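Putative nucleolar GTP-binding protein 1 (Plasmodium falciparum, PDB 2QU8) binds GDP in its guanine-nucleotide pocket and is probably a GTPase of the nucleolar NOG1 family. Local coordinates at residues I81-L86 against T103-I108. Numbering follows the deposited sequence.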
# COMPACT_ATOMS: atom_id res chain seq x y z
N ILE A 81 1.07 -8.19 -1.70
CA ILE A 81 1.34 -8.22 -3.13
C ILE A 81 2.25 -7.07 -3.57
O ILE A 81 2.05 -5.92 -3.19
CB ILE A 81 0.03 -8.24 -3.96
CG1 ILE A 81 -0.83 -9.45 -3.54
CG2 ILE A 81 0.32 -8.32 -5.46
CD1 ILE A 81 -2.23 -9.43 -4.08
N ASP A 82 3.24 -7.42 -4.39
CA ASP A 82 4.17 -6.46 -4.96
C ASP A 82 4.10 -6.64 -6.47
O ASP A 82 4.25 -7.75 -6.98
CB ASP A 82 5.60 -6.73 -4.42
CG ASP A 82 6.63 -5.69 -4.88
OD1 ASP A 82 6.28 -4.51 -5.04
OD2 ASP A 82 7.82 -6.05 -5.06
N THR A 83 3.85 -5.55 -7.19
CA THR A 83 3.75 -5.59 -8.65
C THR A 83 4.71 -4.60 -9.28
O THR A 83 4.28 -3.54 -9.75
CB THR A 83 2.31 -5.30 -9.15
OG1 THR A 83 1.83 -4.09 -8.56
CG2 THR A 83 1.39 -6.42 -8.76
N PRO A 84 6.02 -4.92 -9.29
CA PRO A 84 6.95 -3.96 -9.89
C PRO A 84 6.61 -3.75 -11.37
O PRO A 84 6.25 -4.70 -12.07
CB PRO A 84 8.32 -4.63 -9.70
CG PRO A 84 8.04 -6.06 -9.39
CD PRO A 84 6.69 -6.12 -8.77
N GLY A 85 6.69 -2.49 -11.81
CA GLY A 85 6.33 -2.13 -13.17
C GLY A 85 4.91 -1.60 -13.31
O GLY A 85 4.61 -0.91 -14.28
N LEU A 86 4.04 -1.92 -12.35
CA LEU A 86 2.65 -1.45 -12.41
C LEU A 86 2.31 -0.36 -11.39
O LEU A 86 1.81 0.71 -11.75
CB LEU A 86 1.67 -2.62 -12.27
CG LEU A 86 1.63 -3.68 -13.37
CD1 LEU A 86 0.58 -4.72 -13.03
CD2 LEU A 86 1.33 -3.06 -14.72
N THR A 103 -6.38 -2.16 -12.31
CA THR A 103 -7.75 -2.02 -11.83
C THR A 103 -8.22 -3.29 -11.09
O THR A 103 -8.86 -3.18 -10.05
CB THR A 103 -8.71 -1.64 -12.97
OG1 THR A 103 -8.18 -0.51 -13.67
CG2 THR A 103 -10.07 -1.29 -12.43
N ALA A 104 -7.88 -4.47 -11.61
CA ALA A 104 -8.24 -5.73 -10.95
C ALA A 104 -7.67 -5.84 -9.52
O ALA A 104 -8.35 -6.31 -8.61
CB ALA A 104 -7.81 -6.93 -11.79
N LEU A 105 -6.43 -5.37 -9.35
CA LEU A 105 -5.77 -5.31 -8.05
C LEU A 105 -6.43 -4.33 -7.09
O LEU A 105 -6.52 -4.59 -5.89
CB LEU A 105 -4.30 -4.93 -8.23
CG LEU A 105 -3.35 -6.11 -8.36
CD1 LEU A 105 -2.06 -5.68 -9.01
CD2 LEU A 105 -3.09 -6.72 -6.97
N ALA A 106 -6.88 -3.20 -7.63
CA ALA A 106 -7.57 -2.17 -6.87
C ALA A 106 -8.94 -2.62 -6.34
O ALA A 106 -9.51 -1.97 -5.47
CB ALA A 106 -7.72 -0.91 -7.71
N HIS A 107 -9.45 -3.73 -6.86
CA HIS A 107 -10.74 -4.29 -6.43
C HIS A 107 -10.62 -5.48 -5.47
O HIS A 107 -11.63 -6.08 -5.12
CB HIS A 107 -11.59 -4.65 -7.65
CG HIS A 107 -12.21 -3.47 -8.32
ND1 HIS A 107 -11.55 -2.72 -9.28
CD2 HIS A 107 -13.42 -2.89 -8.17
CE1 HIS A 107 -12.33 -1.74 -9.68
NE2 HIS A 107 -13.47 -1.82 -9.03
N ILE A 108 -9.40 -5.80 -5.05
CA ILE A 108 -9.15 -6.88 -4.08
C ILE A 108 -9.51 -6.42 -2.66
O ILE A 108 -9.65 -5.22 -2.41
CB ILE A 108 -7.65 -7.33 -4.12
CG1 ILE A 108 -7.20 -7.67 -5.55
CG2 ILE A 108 -7.37 -8.49 -3.16
CD1 ILE A 108 -7.51 -9.07 -6.03
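L105 carries this contact from the helix side, and its two methyl branches meet different residues of 81-86. CD1 of L105 points end-on at the methyl of T83, with T83 CG2 to L105 CD1 at 3.5 Å. This is the tightest spot. OG1 of T83 sits between the backbone N and the carbonyl carbon (chi1 52°), which leaves CG2 anti to the carbonyl carbon and facing L105. The other branch packs more loosely. L105 CD2 lies 4.1 Å from I81 CD1 and equally 4.1 Å from I81 CG2, so it rests against both arms of the isoleucine, and the two side chains cross at a slant. No hydrogen bond joins the segments. The contact is small, about 157 Å² summed over both sides, and wholly apolar at its buried centre.

The far side of the helix end is more open. T103 and A104 are partly exposed there, and H107 is exposed. H107 folds back on the last turn: its ND1 donates to T103 O at 2.8 Å, nearly straight at 174°. The donor sits above the carbonyl plane, while the oxygen lies close to the plane of the imidazole.

L105, near the C-terminal end of helix 96-106, thus packs on I81 of strand 76-82 and on T83, the first loop residue after it. D82-T83-P84-G85 matches the DxxG (G3) motif of Ras-like GTPases, which probably leads here into switch II. D82 points away from the helix, against K42, S43 and M46 of helix 42-49. L86 packs on E98, T101 and I102, earlier in helix 96-106. I81 pairs through its backbone with I32 and L34 of the neighbouring parallel strand 30-35.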